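Local coordinates for protein Pts system, fructose-specific iiabc component (Borrelia burgdorferi, PDB 5DLE) that is the IIB domain of a fructose phosphotransferase transporter that, as a whole, probably takes up fructose and phosphorylates it to fructose 1-phosphate, at residues Glu12-Val17 and Val69-Val74; Lys39-Ser44 and Ile103-Phe108; Tyr28-Lys33 and Lys95-Thr100. One frame throughout, in Å; residues are numbered along the deposited sequence. Where two conformers were deposited one is given.

Interaction 1 (Glu12-Val17 and Val69-Val74). With IMD (imidazole), chain E.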
# COMPACT_ATOMS: atom_id res chain seq x y z
N GLU A 12 -21.41 0.04 23.11
CA GLU A 12 -21.27 -1.31 22.61
C GLU A 12 -19.89 -1.51 22.00
O GLU A 12 -19.22 -0.57 21.57
CB GLU A 12 -22.31 -1.61 21.55
CG GLU A 12 -23.72 -1.48 22.01
CD GLU A 12 -24.60 -2.06 20.98
OE1 GLU A 12 -24.38 -3.24 20.68
OE2 GLU A 12 -25.45 -1.32 20.43
N LYS A 13 -19.48 -2.77 21.95
CA LYS A 13 -18.13 -3.14 21.52
C LYS A 13 -18.18 -3.85 20.17
O LYS A 13 -18.99 -4.76 19.95
CB LYS A 13 -17.46 -4.04 22.56
CG LYS A 13 -17.20 -3.29 23.91
CD LYS A 13 -16.61 -4.23 24.93
CE LYS A 13 -16.39 -3.52 26.24
NZ LYS A 13 -15.52 -4.32 27.14
N ILE A 14 -17.28 -3.45 19.28
CA ILE A 14 -17.08 -4.16 18.01
C ILE A 14 -15.70 -4.80 18.09
O ILE A 14 -14.77 -4.20 18.63
CB ILE A 14 -17.16 -3.19 16.82
CG1 ILE A 14 -18.55 -2.55 16.74
CG2 ILE A 14 -16.78 -3.91 15.48
CD1 ILE A 14 -18.70 -1.51 15.64
N VAL A 15 -15.56 -6.03 17.58
CA VAL A 15 -14.22 -6.54 17.29
C VAL A 15 -14.11 -6.80 15.80
O VAL A 15 -15.11 -7.09 15.11
CB VAL A 15 -13.85 -7.80 18.10
CG1 VAL A 15 -13.82 -7.45 19.60
CG2 VAL A 15 -14.80 -8.97 17.81
N ALA A 16 -12.90 -6.67 15.28
CA ALA A 16 -12.71 -6.91 13.85
C ALA A 16 -11.40 -7.64 13.62
O ALA A 16 -10.47 -7.55 14.44
CB ALA A 16 -12.69 -5.58 13.06
N VAL A 17 -11.31 -8.34 12.47
CA VAL A 17 -10.03 -8.84 11.97
C VAL A 17 -9.88 -8.29 10.57
O VAL A 17 -10.82 -8.37 9.77
CB VAL A 17 -9.97 -10.38 11.91
CG1 VAL A 17 -8.62 -10.84 11.40
CG2 VAL A 17 -10.28 -11.02 13.26
N VAL A 69 -20.73 -7.38 17.84
CA VAL A 69 -20.60 -7.84 16.46
C VAL A 69 -19.14 -8.13 16.18
O VAL A 69 -18.25 -7.55 16.81
CB VAL A 69 -21.15 -6.76 15.47
CG1 VAL A 69 -22.67 -6.64 15.60
CG2 VAL A 69 -20.59 -5.40 15.82
N VAL A 70 -18.89 -9.01 15.21
CA VAL A 70 -17.56 -9.28 14.67
C VAL A 70 -17.55 -8.86 13.20
O VAL A 70 -18.40 -9.30 12.43
CB VAL A 70 -17.21 -10.78 14.76
CG1 VAL A 70 -15.86 -11.08 14.13
CG2 VAL A 70 -17.27 -11.31 16.24
N ILE A 71 -16.57 -8.05 12.80
CA ILE A 71 -16.42 -7.65 11.40
C ILE A 71 -15.12 -8.25 10.88
O ILE A 71 -14.05 -8.04 11.46
CB ILE A 71 -16.41 -6.12 11.24
CG1 ILE A 71 -17.73 -5.53 11.74
CG2 ILE A 71 -16.14 -5.69 9.76
CD1 ILE A 71 -17.75 -4.02 11.66
N LEU A 72 -15.22 -9.04 9.83
CA LEU A 72 -14.04 -9.67 9.22
C LEU A 72 -13.84 -9.01 7.88
O LEU A 72 -14.69 -9.17 6.99
CB LEU A 72 -14.25 -11.17 9.04
CG LEU A 72 -14.57 -11.95 10.30
CD1 LEU A 72 -14.71 -13.44 10.00
CD2 LEU A 72 -13.55 -11.67 11.45
N ALA A 73 -12.72 -8.32 7.71
CA ALA A 73 -12.43 -7.69 6.43
C ALA A 73 -11.19 -8.43 5.92
O ALA A 73 -10.05 -8.08 6.26
CB ALA A 73 -12.20 -6.18 6.60
N VAL A 74 -11.42 -9.48 5.12
CA VAL A 74 -10.39 -10.48 4.87
C VAL A 74 -10.37 -10.83 3.40
O VAL A 74 -11.42 -10.90 2.74
CB VAL A 74 -10.56 -11.75 5.74
CG1 VAL A 74 -10.49 -11.37 7.22
CG2 VAL A 74 -11.93 -12.41 5.52
N1 IMD E . -27.37 -1.11 16.39
C2 IMD E . -26.54 -1.06 17.46
N3 IMD E . -26.87 -2.07 18.30
C4 IMD E . -27.90 -2.76 17.76
C5 IMD E . -28.22 -2.15 16.55

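Interaction 2 (Lys39-Ser44 and Ile103-Phe108)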
# COMPACT_ATOMS: atom_id res chain seq x y z
N LYS A 39 -15.58 4.64 15.90
CA LYS A 39 -15.55 5.68 16.93
C LYS A 39 -16.48 6.82 16.55
O LYS A 39 -17.22 7.35 17.43
CB LYS A 39 -14.11 6.13 17.15
CG LYS A 39 -13.32 5.05 17.92
CD LYS A 39 -11.87 5.40 18.19
CE LYS A 39 -10.95 4.75 17.16
NZ LYS A 39 -9.57 5.35 17.20
N LYS A 40 -16.56 7.17 15.27
CA LYS A 40 -17.51 8.20 14.84
C LYS A 40 -18.94 7.81 15.20
O LYS A 40 -19.73 8.66 15.65
CB LYS A 40 -17.38 8.48 13.35
CG LYS A 40 -18.34 9.53 12.80
CD LYS A 40 -18.19 9.66 11.29
CE LYS A 40 -19.19 10.66 10.73
NZ LYS A 40 -19.15 10.69 9.25
N GLN A 41 -19.30 6.54 15.02
CA GLN A 41 -20.63 6.04 15.35
C GLN A 41 -20.82 5.75 16.84
O GLN A 41 -21.92 5.32 17.23
CB GLN A 41 -20.95 4.80 14.50
CG GLN A 41 -21.13 5.13 12.99
CD GLN A 41 -21.58 3.94 12.11
OE1 GLN A 41 -22.38 3.12 12.55
NE2 GLN A 41 -21.08 3.87 10.86
N GLY A 42 -19.80 5.94 17.68
CA GLY A 42 -19.95 5.80 19.12
C GLY A 42 -19.58 4.46 19.72
O GLY A 42 -19.90 4.20 20.89
N TYR A 43 -18.91 3.59 18.98
CA TYR A 43 -18.61 2.25 19.44
C TYR A 43 -17.17 2.16 19.91
O TYR A 43 -16.30 2.86 19.40
CB TYR A 43 -18.81 1.23 18.30
CG TYR A 43 -20.21 1.21 17.77
CD1 TYR A 43 -21.27 0.78 18.58
CD2 TYR A 43 -20.51 1.65 16.49
CE1 TYR A 43 -22.55 0.78 18.12
CE2 TYR A 43 -21.78 1.62 15.99
CZ TYR A 43 -22.82 1.21 16.84
OH TYR A 43 -24.12 1.19 16.39
N SER A 44 -16.94 1.23 20.82
CA SER A 44 -15.63 0.74 21.20
C SER A 44 -15.17 -0.25 20.14
O SER A 44 -16.00 -0.97 19.57
CB SER A 44 -15.73 0.03 22.56
OG SER A 44 -14.46 -0.12 23.13
N ILE A 103 -20.81 -0.59 6.16
CA ILE A 103 -20.47 -1.89 6.71
C ILE A 103 -20.62 -1.91 8.23
O ILE A 103 -21.11 -2.89 8.80
CB ILE A 103 -19.06 -2.29 6.27
CG1 ILE A 103 -19.16 -2.91 4.88
CG2 ILE A 103 -18.39 -3.25 7.27
CD1 ILE A 103 -17.83 -3.00 4.22
N ILE A 104 -20.19 -0.85 8.91
CA ILE A 104 -20.35 -0.77 10.37
C ILE A 104 -21.83 -0.89 10.72
O ILE A 104 -22.23 -1.64 11.62
CB ILE A 104 -19.78 0.55 10.93
CG1 ILE A 104 -18.25 0.65 10.74
CG2 ILE A 104 -20.18 0.74 12.41
CD1 ILE A 104 -17.50 -0.49 11.35
N LYS A 105 -22.66 -0.13 10.00
CA LYS A 105 -24.09 -0.11 10.33
C LYS A 105 -24.73 -1.47 10.05
O LYS A 105 -25.50 -1.99 10.88
CB LYS A 105 -24.79 0.99 9.53
CG LYS A 105 -24.52 2.38 10.06
CD LYS A 105 -25.23 3.44 9.21
CE LYS A 105 -24.87 4.87 9.64
NZ LYS A 105 -25.40 5.23 10.99
N GLU A 106 -24.40 -2.05 8.89
CA GLU A 106 -24.97 -3.33 8.47
C GLU A 106 -24.52 -4.47 9.38
O GLU A 106 -25.23 -5.49 9.45
CB GLU A 106 -24.58 -3.64 7.02
CG GLU A 106 -25.28 -2.77 5.96
CD GLU A 106 -24.54 -2.69 4.60
OE1 GLU A 106 -23.58 -3.47 4.36
OE2 GLU A 106 -24.93 -1.83 3.77
N SER A 107 -23.37 -4.34 10.05
CA SER A 107 -22.87 -5.48 10.81
C SER A 107 -23.81 -5.87 11.95
O SER A 107 -23.86 -7.03 12.32
CB SER A 107 -21.47 -5.20 11.37
OG SER A 107 -21.53 -4.20 12.38
N PHE A 108 -24.57 -4.91 12.47
CA PHE A 108 -25.44 -5.23 13.59
C PHE A 108 -26.65 -6.06 13.17
O PHE A 108 -27.36 -6.57 14.05
CB PHE A 108 -25.88 -3.93 14.24
CG PHE A 108 -24.78 -3.28 14.99
CD1 PHE A 108 -23.91 -2.39 14.34
CD2 PHE A 108 -24.54 -3.63 16.31
CE1 PHE A 108 -22.87 -1.82 15.03
CE2 PHE A 108 -23.48 -3.08 17.02
CZ PHE A 108 -22.62 -2.17 16.37

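Interaction 3 (Tyr28-Lys33 and Lys95-Thr100)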
# COMPACT_ATOMS: atom_id res chain seq x y z
N TYR A 28 -3.85 -2.56 7.01
CA TYR A 28 -3.84 -1.42 7.93
C TYR A 28 -4.83 -0.36 7.50
O TYR A 28 -5.40 0.33 8.36
CB TYR A 28 -2.41 -0.81 8.02
CG TYR A 28 -1.58 -1.53 9.07
CD1 TYR A 28 -0.98 -2.73 8.80
CD2 TYR A 28 -1.48 -1.03 10.35
CE1 TYR A 28 -0.27 -3.43 9.75
CE2 TYR A 28 -0.79 -1.71 11.32
CZ TYR A 28 -0.19 -2.90 11.01
OH TYR A 28 0.51 -3.59 11.98
N ILE A 29 -5.04 -0.16 6.19
CA ILE A 29 -6.04 0.83 5.80
C ILE A 29 -7.42 0.37 6.29
O ILE A 29 -8.20 1.16 6.83
CB ILE A 29 -6.04 1.06 4.28
CG1 ILE A 29 -4.71 1.71 3.86
CG2 ILE A 29 -7.17 2.03 3.90
CD1 ILE A 29 -4.49 1.65 2.33
N ALA A 30 -7.77 -0.91 6.03
CA ALA A 30 -9.06 -1.41 6.49
C ALA A 30 -9.18 -1.26 8.00
O ALA A 30 -10.24 -0.82 8.50
CB ALA A 30 -9.25 -2.87 6.08
N ALA A 31 -8.10 -1.55 8.73
CA ALA A 31 -8.20 -1.48 10.19
C ALA A 31 -8.44 -0.06 10.66
O ALA A 31 -9.31 0.18 11.51
CB ALA A 31 -6.93 -2.03 10.84
N LYS A 32 -7.67 0.88 10.10
CA LYS A 32 -7.76 2.25 10.57
C LYS A 32 -9.08 2.87 10.14
O LYS A 32 -9.69 3.63 10.90
CB LYS A 32 -6.56 3.05 10.09
CG LYS A 32 -6.43 4.42 10.67
CD LYS A 32 -6.36 4.45 12.23
CE LYS A 32 -6.29 5.89 12.61
NZ LYS A 32 -6.49 6.09 14.07
N LYS A 33 -9.58 2.55 8.94
CA LYS A 33 -10.88 3.11 8.56
C LYS A 33 -11.98 2.52 9.42
O LYS A 33 -12.92 3.25 9.80
CB LYS A 33 -11.17 2.88 7.09
CG LYS A 33 -10.21 3.67 6.24
CD LYS A 33 -10.63 3.73 4.82
CE LYS A 33 -11.64 4.85 4.57
NZ LYS A 33 -11.72 5.00 3.07
N LYS A 95 -14.07 -3.81 0.13
CA LYS A 95 -15.39 -3.32 0.53
C LYS A 95 -15.30 -2.61 1.88
O LYS A 95 -15.93 -1.56 2.08
CB LYS A 95 -16.38 -4.47 0.58
N ALA A 96 -14.50 -3.15 2.80
CA ALA A 96 -14.36 -2.52 4.12
C ALA A 96 -13.74 -1.13 3.98
O ALA A 96 -14.07 -0.20 4.74
CB ALA A 96 -13.53 -3.40 5.04
N ILE A 97 -12.82 -0.97 3.04
CA ILE A 97 -12.16 0.32 2.86
C ILE A 97 -13.06 1.32 2.17
O ILE A 97 -13.07 2.50 2.53
CB ILE A 97 -10.84 0.12 2.08
CG1 ILE A 97 -9.86 -0.62 2.99
CG2 ILE A 97 -10.28 1.48 1.61
CD1 ILE A 97 -8.62 -1.18 2.23
N ASN A 98 -13.82 0.88 1.16
CA ASN A 98 -14.59 1.82 0.36
C ASN A 98 -16.03 1.99 0.82
O ASN A 98 -16.69 2.93 0.36
CB ASN A 98 -14.57 1.38 -1.11
CG ASN A 98 -13.25 1.67 -1.75
OD1 ASN A 98 -12.46 2.47 -1.22
ND2 ASN A 98 -12.98 1.04 -2.89
N ASN A 99 -16.51 1.15 1.74
CA ASN A 99 -17.91 1.20 2.16
C ASN A 99 -18.01 1.17 3.67
O ASN A 99 -18.91 0.54 4.21
CB ASN A 99 -18.69 0.03 1.57
CG ASN A 99 -20.21 0.27 1.52
OD1 ASN A 99 -20.67 1.41 1.51
ND2 ASN A 99 -20.97 -0.81 1.43
N THR A 100 -17.08 1.84 4.38
CA THR A 100 -16.89 1.57 5.80
C THR A 100 -18.12 1.95 6.64
O THR A 100 -18.50 1.20 7.54
CB THR A 100 -15.68 2.33 6.34
OG1 THR A 100 -14.59 2.35 5.40
CG2 THR A 100 -15.22 1.65 7.64

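Interaction 1 (Glu12-Val17 and Val69-Val74)
Segments Glu12-Val17 and Val69-Val74 pair as parallel strands, their axes 4.7 Å apart at closest approach and their directions 23° apart. Four backbone hydrogen bonds alternate between them: Val15 N gives to Val69 O, Ile71 N to Val15 O over 2.9 Å, Val17 N to Ile71 O, and Ala73 N to Val17 O over 2.8 Å. The Val17-Ile71 bond is the most bent, at 150°, and there Ile71 O also receives a CA-H...O contact from Ala16 CA at 3.0 Å. The pair forms the middle of the mixed, mainly parallel sheet of the IIB domain, with strand 44-50 bonded to the far edge of 13-19 and strand 88-91 beyond 69-74. On one face, Ile14 lies alongside Val69, CG1 to CG2 at 3.6 Å, and its CG2 reaches CD1 of Ile71; helix 100-107 covers Ile71 and Val69 there. The other face carries Val15, Val17, Val70 and Leu72. Val15 and Val70 meet through their CG2 methyls at 3.7 Å, while CD2 of Leu72 leans back against CB and CG2 of Val17. At the solvent end, Glu12 OE2 accepts a 2.7 Å hydrogen bond from N3 of an imidazole, probably from the crystallisation liquor, and OE1 is hydrogen-bonded to Ser68 OG.

Interaction 2 (Lys39-Ser44 and Ile103-Phe108)
Tyr43 and Phe108 form an offset aromatic stack where the turn after helix 25-40 meets the C-terminal part of segment 103-108, on the side of the IIB sheet that carries both helices 25-40 and 100-107. Their ring centroids are 4.8 Å apart and the planes are inclined at 29°. The overlap is partial: Phe108 comes from the opposite direction and puts CZ 3.3 Å above one face of the tyrosine ring, toward its rim, with CE1 near the phenol carbon CZ. Gln41 O lies over the opposite face. The turn that delivers Tyr43 is a Schellman motif, in which Gly42 takes a positive phi of 96°. Apolar packing adds Ile104, whose CG2 methyl, set anti to the backbone N, approaches Tyr43 CE2 obliquely at 4.0 Å. No hydrogen bond joins the segments; the Gln41 amide, on an extended chain, packs across Ile104 and Lys105, and NE2 is held by hydrogen bonds to Glu37 OE2 and Glu101 O, which fix how the amide is turned. Ser107 OG gives a 2.8 Å hydrogen bond to Ile104 O, three residues back. The amide oxygen Gln41 OE1, which also lies at the edge of the Tyr43 ring, sits 3.2 Å from Ile104 CG2 and 3.4 Å from Lys105 CG.

Interaction 3 (Tyr28-Lys33 and Lys95-Thr100)
Ile97 reaches across to helix 25-40 and lies obliquely over Ile29, its CG1 3.9 Å from Ile29 CG2, while the same CG1 rests 3.7 Å from Ala30 CA. With chi1 at -70°, CG1 stands beside the backbone N of Ile97 and CG2 is left to meet both Ile29 CG2 and the Lys33 chain; the extended chi2 (166°) then carries CD1 on to Ala30 N and Ile29 CB. The small side chain of Ala30 is consistent with the close approach of the backbones: the CA atoms of Ala30 and Ile97 are 5.1 Å apart. Ala96 CB lies 4.4 Å from Ala30 CB. The contact joins the long helix that follows the first strand of the IIB fold to the short helix 93-98 after the last one. Lys33 crosses Ile97 at about a right angle. Its chain bends at chi3, laying CD against Ile97 CG2, and in the conformer given NZ makes a 2.9 Å hydrogen bond to Ile97 O, tilted 23° out of the carbonyl plane. This carbonyl lies in the last turn of helix 93-98, where the helix dipole would be expected to favour a positive charge. Thr100 also stands crosswise to Lys33: its CG2 touches Lys33 O at 3.5 Å, while its hydroxyl turns back to give a 2.7 Å hydrogen bond to Ala96 O, in the carbonyl plane. Other subunits pack close by, Val24 of the second against Ile29 and Val22 of the third against Ile97.

Interaction 1 is the core of the domain, its centre about 3 Å from the centre of the chain, whereas interaction 2 lies at the surface and interaction 3 is buried between helices, beside other subunits. Interactions 2 and 3 both use helix 25-40, one at its C-terminal end and one along its earlier turns, and their partners are the successive helices 100-107 and 93-98. The central strands rely on regular backbone bonds; interaction 2 has no hydrogen bond between its segments and depends on stacked rings, a glutamine amide and aliphatic contacts, and interaction 3 combines aliphatic packing with one lysine-carbonyl bond. Ile71 meets Ile104 between interactions 1 and 2, and Ala73 meets Ala96 between 1 and 3.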